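Long-range contacts in mannitol dehydrogenase (Helicobacter pylori, PDB 3TWO), which probably catalyses the zinc-dependent, NADP(H)-linked interconversion of cinnamyl alcohols and their aldehydes: residues B[159-164]-B[186-191]; B[42-47]-B[62-67]. All coordinates share one frame; numbering follows the deposited sequence.

In the fold
Both contacts are buried near the centre of the chain, about 11 Å apart between centres, and both reach the same zinc ion and the same NADPH. Contact 1 pairs helix 158-171 with helix 187-198 of the Rossmann-type nucleotide-binding part; contact 2 sets helix 43-49 against the loop leading into strand 65-73 in the GroES-like part. Their chemistry differs: contact 1 is aliphatic between its segments and gives one zinc ligand and two phosphate-binding amides; contact 2 is more polar, gives the other two zinc ligands and binds the nicotinamide-side phosphate and ribose. The two also meet directly, Glu65 of contact 2 probably accepting a hydrogen bond through OE2 from Ala161 N of contact 1 at 2.9 Å.

Contact 1. Residues B[159-164]-B[186-191]; sequences LCAGIT and GGLGSM. With ZN (zinc ion), chain G; NDP (NADPH dihydro-nicotinamide-adenine-dinucleotide phosphate), chain F.
Leu188 and Thr164 touch each other beneath one face of the nicotinamide ring of NADPH. Leu188 CD2 lies under the ring body, 3.5 Å from C6N, while Thr164 CG2 sits on the same face nearer the rim, by C4N. Ser44 OG comes over the opposite face, and Cys160 SG meets the edge close to the ring plane, 3.4 Å from C5N. A branched leucine suits this place because CD2 can support the ring while CD1 turns back to the neighbouring helix. Threonine offers a methyl to the leucine, CG2 to CD2 3.6 Å, and a hydroxyl whose OG1 stands 3.3 Å from C4N of the cofactor while donating to Cys160 O from above the carbonyl plane. That oxygen also accepts Thr164 N, but it is the OG1 bond that holds the side chain's rotation, with CG2 turned to the leucine. In Cys160, SG is anti to the backbone N (chi1 -177°), which carries it to the zinc that Cys42 and His64 also bind.

Below the cofactor the helices of 159-164 and 187-191 approach to 8.5 Å at a crossing angle of -49°. Ala161 fills the gap with a single methyl, CB lying 3.8 Å from Leu188 CD1 and touching Met191 CG as well; the small residue allows the backbones this close. At the start of the second helix, Gly187 N donates to NADPH O2A and Leu188 N to O1N, both nearly straight at 2.7 Å, so the turn gives one amide to each phosphate. Gly186, the N-cap, has no side chain, and the ribose O3B comes close to its CA. Its carbonyl receives both N and OG of Ser190. Amides of a glycine-rich turn at a helix N-terminus holding a pyrophosphate are the hallmark of the Rossmann dinucleotide-binding fold.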
loop_
_atom_site.group_PDB
_atom_site.type_symbol
_atom_site.label_atom_id
_atom_site.label_comp_id
_atom_site.label_asym_id
_atom_site.label_seq_id
_atom_site.Cartn_x
_atom_site.Cartn_y
_atom_site.Cartn_z
ATOM N N LEU B 159 -4.810 22.409 13.989
ATOM C CA LEU B 159 -3.651 21.769 14.612
ATOM C C LEU B 159 -3.627 20.273 14.464
ATOM O O LEU B 159 -2.570 19.684 14.608
ATOM C CB LEU B 159 -3.446 22.178 16.076
ATOM C CG LEU B 159 -2.767 23.538 16.378
ATOM C CD1 LEU B 159 -1.252 23.368 16.144
ATOM C CD2 LEU B 159 -3.314 24.681 15.539
ATOM N N CYS B 160 -4.771 19.638 14.203
ATOM C CA CYS B 160 -4.757 18.192 13.894
ATOM C C CYS B 160 -5.520 17.830 12.645
ATOM O O CYS B 160 -4.944 17.310 11.745
ATOM C CB CYS B 160 -5.306 17.348 15.020
ATOM S SG CYS B 160 -5.156 15.615 14.578
ATOM N N ALA B 161 -6.816 18.077 12.588
ATOM C CA ALA B 161 -7.573 17.937 11.312
ATOM C C ALA B 161 -6.940 18.600 10.092
ATOM O O ALA B 161 -6.911 18.021 8.978
ATOM C CB ALA B 161 -9.028 18.463 11.485
ATOM N N GLY B 162 -6.477 19.832 10.280
ATOM C CA GLY B 162 -5.832 20.576 9.182
ATOM C C GLY B 162 -4.527 19.911 8.693
ATOM O O GLY B 162 -4.462 19.522 7.561
ATOM N N ILE B 163 -3.506 19.765 9.551
ATOM C CA ILE B 163 -2.266 19.109 9.082
ATOM C C ILE B 163 -2.467 17.661 8.559
ATOM O O ILE B 163 -1.847 17.272 7.596
ATOM C CB ILE B 163 -1.121 19.113 10.115
ATOM C CG1 ILE B 163 0.140 18.535 9.435
ATOM C CG2 ILE B 163 -1.497 18.252 11.445
ATOM C CD1 ILE B 163 0.659 19.356 8.265
ATOM N N THR B 164 -3.318 16.877 9.221
ATOM C CA THR B 164 -3.415 15.469 8.913
ATOM C C THR B 164 -3.933 15.261 7.485
ATOM O O THR B 164 -3.620 14.229 6.840
ATOM C CB THR B 164 -4.304 14.700 9.913
ATOM O OG1 THR B 164 -3.717 14.783 11.233
ATOM C CG2 THR B 164 -4.408 13.201 9.514
ATOM N N GLY B 186 -16.412 14.086 7.929
ATOM C CA GLY B 186 -16.514 14.583 9.305
ATOM C C GLY B 186 -15.517 15.713 9.520
ATOM O O GLY B 186 -15.359 16.600 8.663
ATOM N N GLY B 187 -14.847 15.699 10.663
ATOM C CA GLY B 187 -13.821 16.754 10.951
ATOM C C GLY B 187 -12.657 16.736 9.982
ATOM O O GLY B 187 -12.398 17.739 9.306
ATOM N N LEU B 188 -11.943 15.612 9.886
ATOM C CA LEU B 188 -10.857 15.517 8.917
ATOM C C LEU B 188 -11.409 15.619 7.475
ATOM O O LEU B 188 -10.860 16.366 6.639
ATOM C CB LEU B 188 -10.029 14.235 9.109
ATOM C CG LEU B 188 -8.861 14.379 10.076
ATOM C CD1 LEU B 188 -9.348 14.674 11.516
ATOM C CD2 LEU B 188 -8.015 13.036 10.030
ATOM N N GLY B 189 -12.513 14.922 7.210
ATOM C CA GLY B 189 -13.065 14.871 5.863
ATOM C C GLY B 189 -13.326 16.238 5.265
ATOM O O GLY B 189 -12.931 16.531 4.141
ATOM N N SER B 190 -14.059 17.072 5.987
ATOM C CA SER B 190 -14.333 18.424 5.504
ATOM C C SER B 190 -13.047 19.260 5.316
ATOM O O SER B 190 -12.963 20.059 4.373
ATOM C CB SER B 190 -15.312 19.151 6.454
ATOM O OG SER B 190 -14.688 19.333 7.704
ATOM N N MET B 191 -12.054 19.137 6.199
ATOM C CA MET B 191 -10.747 19.813 5.886
ATOM C C MET B 191 -10.129 19.306 4.550
ATOM O O MET B 191 -9.622 20.112 3.736
ATOM C CB MET B 191 -9.726 19.640 7.036
ATOM C CG MET B 191 -10.086 20.437 8.269
ATOM S SD MET B 191 -10.571 22.144 7.913
ATOM C CE MET B 191 -9.126 22.902 7.165
HETATM ZN ZN ZN G . -6.285 14.137 16.103
HETATM P PA NDP F . -15.228 12.458 13.037
HETATM O O1A NDP F . -16.269 11.510 13.466
HETATM O O2A NDP F . -15.456 13.960 12.622
HETATM O O5B NDP F . -15.557 12.128 11.475
HETATM C C5B NDP F . -15.716 10.701 10.958
HETATM C C4B NDP F . -16.637 10.747 9.745
HETATM O O4B NDP F . -16.715 9.496 8.941
HETATM C C3B NDP F . -18.068 11.084 10.219
HETATM O O3B NDP F . -18.590 12.149 9.336
HETATM C C2B NDP F . -18.823 9.747 9.990
HETATM O O2B NDP F . -20.185 10.098 9.683
HETATM C C1B NDP F . -18.157 9.215 8.699
HETATM N N9A NDP F . -18.134 7.736 8.613
HETATM C C8A NDP F . -18.061 6.892 9.666
HETATM N N7A NDP F . -18.005 5.666 9.171
HETATM C C5A NDP F . -18.040 5.729 7.843
HETATM C C6A NDP F . -18.010 4.777 6.840
HETATM N N6A NDP F . -17.941 3.423 7.084
HETATM N N1A NDP F . -18.079 5.228 5.593
HETATM C C2A NDP F . -18.132 6.504 5.280
HETATM N N3A NDP F . -18.147 7.430 6.209
HETATM C C4A NDP F . -18.116 7.050 7.498
HETATM O O3 NDP F . -13.763 11.901 12.855
HETATM P PN NDP F . -12.496 12.726 12.635
HETATM O O1N NDP F . -12.488 13.398 11.316
HETATM O O2N NDP F . -12.042 13.592 13.840
HETATM O O5D NDP F . -11.422 11.575 12.619
HETATM C C5D NDP F . -11.668 10.403 11.701
HETATM C C4D NDP F . -10.620 9.248 11.989
HETATM O O4D NDP F . -9.362 9.888 11.702
HETATM C C3D NDP F . -10.549 8.738 13.454
HETATM O O3D NDP F . -10.340 7.299 13.427
HETATM C C2D NDP F . -9.338 9.531 13.995
HETATM O O2D NDP F . -8.713 8.825 15.010
HETATM C C1D NDP F . -8.424 9.519 12.747
HETATM N N1N NDP F . -7.289 10.501 12.798
HETATM C C2N NDP F . -6.027 10.079 12.325
HETATM C C3N NDP F . -4.942 10.941 12.344
HETATM C C7N NDP F . -3.618 10.476 11.743
HETATM O O7N NDP F . -3.587 9.551 10.914
HETATM N N7N NDP F . -2.592 11.290 11.967
HETATM C C4N NDP F . -5.098 12.240 12.882
HETATM C C5N NDP F . -6.373 12.696 13.328
HETATM C C6N NDP F . -7.457 11.843 13.303
HETATM P P2B NDP F . -21.421 9.330 10.255
HETATM O O1X NDP F . -22.390 10.521 10.831
HETATM O O2X NDP F . -21.981 8.445 9.228
HETATM O O3X NDP F . -20.930 8.523 11.534
#

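Contact 2. Residues B[42-47]-B[62-67]; sequences CHSDIH and PGHEIA. With ZN (zinc ion), chain G; NDP (NADPH dihydro-nicotinamide-adenine-dinucleotide phosphate), chain F.
Asp45 OD1 accepts a weak hydrogen bond from Gly63 N, 3.3 Å long and bent to 140°, and another weak one from Tyr116 OH. The other carboxylate oxygen, OD2, takes Cys42 N from well above its plane at 3.0 Å and a weak bond from Tyr132 OH. One sound bond and three weak ones thus surround this buried carboxylate, and the charge of an aspartate might help it to collect them. Glycine suits position 63, whose backbone angles (phi 102°) would jam a side chain against the preceding carbonyl oxygen. Asp45 CB rests on Pro62 CB at 3.7 Å, the two side chains crossing at a slant.

Asp45 OD1 also stands over one face of the His64 ring, offset toward its rim. His64 has CG between the backbone N and the carbonyl carbon (chi1 54°), which swings NE2 onto the zinc at 2.1 Å. Cys42 SG binds the same ion at 2.5 Å and lies in the plane of that ring, at its edge. Cysteine and histidine supply two of the three protein ligands of the metal, Cys160 giving the third, as in the catalytic zinc site of medium-chain alcohol dehydrogenases. Cys42 doubles as N-cap: its sulfur accepts Ser44 N, and with Asp45 it forms a capping box at the start of helix 43-49.

The same helix start faces NADPH. His43 N donates to the phosphate oxygen O2N at 3.0 Å, while Ser44 OG shares a hydrogen bond with ribose O2D. His47, its ND1 paired with Glu52, meets ribose O3D through NE2 at 2.7 Å, with His43 ND1 lying over one face of its ring.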
loop_
_atom_site.group_PDB
_atom_site.type_symbol
_atom_site.label_atom_id
_atom_site.label_comp_id
_atom_site.label_asym_id
_atom_site.label_seq_id
_atom_site.Cartn_x
_atom_site.Cartn_y
_atom_site.Cartn_z
ATOM N N CYS B 42 -11.168 15.896 18.519
ATOM C CA CYS B 42 -10.881 15.066 17.383
ATOM C C CYS B 42 -11.459 13.654 17.723
ATOM O O CYS B 42 -11.510 13.289 18.885
ATOM C CB CYS B 42 -9.350 15.007 17.275
ATOM S SG CYS B 42 -8.763 13.807 16.046
ATOM N N HIS B 43 -11.809 12.859 16.727
ATOM C CA HIS B 43 -12.267 11.465 17.002
ATOM C C HIS B 43 -11.158 10.577 17.629
ATOM O O HIS B 43 -11.460 9.593 18.293
ATOM C CB HIS B 43 -12.843 10.800 15.735
ATOM C CG HIS B 43 -13.922 9.782 15.986
ATOM N ND1 HIS B 43 -13.723 8.632 16.736
ATOM C CD2 HIS B 43 -15.184 9.687 15.487
ATOM C CE1 HIS B 43 -14.839 7.912 16.750
ATOM N NE2 HIS B 43 -15.735 8.522 15.983
ATOM N N SER B 44 -9.897 10.932 17.409
ATOM C CA SER B 44 -8.776 10.303 18.151
ATOM C C SER B 44 -8.955 10.455 19.645
ATOM O O SER B 44 -8.528 9.558 20.434
ATOM C CB SER B 44 -7.419 10.955 17.766
ATOM O OG SER B 44 -7.208 10.785 16.374
ATOM N N ASP B 45 -9.558 11.578 20.068
ATOM C CA ASP B 45 -9.803 11.783 21.497
ATOM C C ASP B 45 -10.693 10.635 22.066
ATOM O O ASP B 45 -10.493 10.121 23.189
ATOM C CB ASP B 45 -10.479 13.135 21.744
ATOM C CG ASP B 45 -9.592 14.337 21.344
ATOM O OD1 ASP B 45 -8.377 14.223 21.068
ATOM O OD2 ASP B 45 -10.126 15.450 21.320
ATOM N N ILE B 46 -11.695 10.278 21.271
ATOM C CA ILE B 46 -12.698 9.315 21.672
ATOM C C ILE B 46 -12.098 7.900 21.629
ATOM O O ILE B 46 -12.312 7.120 22.585
ATOM C CB ILE B 46 -13.893 9.332 20.693
ATOM C CG1 ILE B 46 -14.517 10.724 20.626
ATOM C CG2 ILE B 46 -14.932 8.271 21.121
ATOM C CD1 ILE B 46 -15.581 10.864 19.503
ATOM N N HIS B 47 -11.398 7.570 20.525
ATOM C CA HIS B 47 -10.708 6.286 20.397
ATOM C C HIS B 47 -9.773 6.096 21.627
ATOM O O HIS B 47 -9.726 4.978 22.222
ATOM C CB HIS B 47 -9.851 6.223 19.124
ATOM C CG HIS B 47 -10.619 6.232 17.817
ATOM N ND1 HIS B 47 -11.633 5.336 17.528
ATOM C CD2 HIS B 47 -10.463 6.986 16.686
ATOM C CE1 HIS B 47 -12.100 5.554 16.298
ATOM N NE2 HIS B 47 -11.370 6.515 15.751
ATOM N N PRO B 62 -7.914 14.235 27.120
ATOM C CA PRO B 62 -7.589 14.290 25.691
ATOM C C PRO B 62 -7.589 15.728 25.157
ATOM O O PRO B 62 -7.649 16.704 25.963
ATOM C CB PRO B 62 -8.710 13.451 25.030
ATOM C CG PRO B 62 -9.395 12.726 26.173
ATOM C CD PRO B 62 -9.254 13.687 27.345
ATOM N N GLY B 63 -7.556 15.848 23.818
ATOM C CA GLY B 63 -7.516 17.132 23.160
ATOM C C GLY B 63 -6.140 17.476 22.666
ATOM O O GLY B 63 -5.198 17.605 23.454
ATOM N N HIS B 64 -5.989 17.517 21.339
ATOM C CA HIS B 64 -4.717 17.915 20.740
ATOM C C HIS B 64 -4.974 18.851 19.580
ATOM O O HIS B 64 -4.234 18.856 18.629
ATOM C CB HIS B 64 -3.824 16.714 20.352
ATOM C CG HIS B 64 -4.485 15.695 19.473
ATOM N ND1 HIS B 64 -4.040 14.391 19.402
ATOM C CD2 HIS B 64 -5.579 15.769 18.661
ATOM C CE1 HIS B 64 -4.831 13.697 18.595
ATOM N NE2 HIS B 64 -5.770 14.512 18.138
ATOM N N GLU B 65 -6.010 19.676 19.701
ATOM C CA GLU B 65 -6.242 20.800 18.805
ATOM C C GLU B 65 -6.348 22.047 19.665
ATOM O O GLU B 65 -7.425 22.384 20.193
ATOM C CB GLU B 65 -7.511 20.544 17.962
ATOM C CG GLU B 65 -7.306 19.324 17.057
ATOM C CD GLU B 65 -8.485 19.044 16.151
ATOM O OE1 GLU B 65 -9.586 19.507 16.464
ATOM O OE2 GLU B 65 -8.314 18.378 15.110
ATOM N N ILE B 66 -5.213 22.708 19.873
ATOM C CA ILE B 66 -5.156 23.695 20.913
ATOM C C ILE B 66 -4.835 25.079 20.328
ATOM O O ILE B 66 -3.869 25.232 19.555
ATOM C CB ILE B 66 -4.086 23.300 21.974
ATOM C CG1 ILE B 66 -4.514 22.029 22.763
ATOM C CG2 ILE B 66 -3.784 24.482 22.920
ATOM C CD1 ILE B 66 -3.304 21.271 23.308
ATOM N N ALA B 67 -5.644 26.078 20.664
ATOM C CA ALA B 67 -5.298 27.460 20.286
ATOM C C ALA B 67 -5.325 28.295 21.556
ATOM O O ALA B 67 -6.277 28.162 22.377
ATOM C CB ALA B 67 -6.262 28.020 19.236
HETATM ZN ZN ZN G . -6.285 14.137 16.103
HETATM P PA NDP F . -15.228 12.458 13.037
HETATM O O1A NDP F . -16.269 11.510 13.466
HETATM O O2A NDP F . -15.456 13.960 12.622
HETATM O O5B NDP F . -15.557 12.128 11.475
HETATM C C5B NDP F . -15.716 10.701 10.958
HETATM C C4B NDP F . -16.637 10.747 9.745
HETATM O O4B NDP F . -16.715 9.496 8.941
HETATM C C3B NDP F . -18.068 11.084 10.219
HETATM O O3B NDP F . -18.590 12.149 9.336
HETATM C C2B NDP F . -18.823 9.747 9.990
HETATM O O2B NDP F . -20.185 10.098 9.683
HETATM C C1B NDP F . -18.157 9.215 8.699
HETATM N N9A NDP F . -18.134 7.736 8.613
HETATM C C8A NDP F . -18.061 6.892 9.666
HETATM N N7A NDP F . -18.005 5.666 9.171
HETATM C C5A NDP F . -18.040 5.729 7.843
HETATM C C6A NDP F . -18.010 4.777 6.840
HETATM N N6A NDP F . -17.941 3.423 7.084
HETATM N N1A NDP F . -18.079 5.228 5.593
HETATM C C2A NDP F . -18.132 6.504 5.280
HETATM N N3A NDP F . -18.147 7.430 6.209
HETATM C C4A NDP F . -18.116 7.050 7.498
HETATM O O3 NDP F . -13.763 11.901 12.855
HETATM P PN NDP F . -12.496 12.726 12.635
HETATM O O1N NDP F . -12.488 13.398 11.316
HETATM O O2N NDP F . -12.042 13.592 13.840
HETATM O O5D NDP F . -11.422 11.575 12.619
HETATM C C5D NDP F . -11.668 10.403 11.701
HETATM C C4D NDP F . -10.620 9.248 11.989
HETATM O O4D NDP F . -9.362 9.888 11.702
HETATM C C3D NDP F . -10.549 8.738 13.454
HETATM O O3D NDP F . -10.340 7.299 13.427
HETATM C C2D NDP F . -9.338 9.531 13.995
HETATM O O2D NDP F . -8.713 8.825 15.010
HETATM C C1D NDP F . -8.424 9.519 12.747
HETATM N N1N NDP F . -7.289 10.501 12.798
HETATM C C2N NDP F . -6.027 10.079 12.325
HETATM C C3N NDP F . -4.942 10.941 12.344
HETATM C C7N NDP F . -3.618 10.476 11.743
HETATM O O7N NDP F . -3.587 9.551 10.914
HETATM N N7N NDP F . -2.592 11.290 11.967
HETATM C C4N NDP F . -5.098 12.240 12.882
HETATM C C5N NDP F . -6.373 12.696 13.328
HETATM C C6N NDP F . -7.457 11.843 13.303
HETATM P P2B NDP F . -21.421 9.330 10.255
HETATM O O1X NDP F . -22.390 10.521 10.831
HETATM O O2X NDP F . -21.981 8.445 9.228
HETATM O O3X NDP F . -20.930 8.523 11.534
#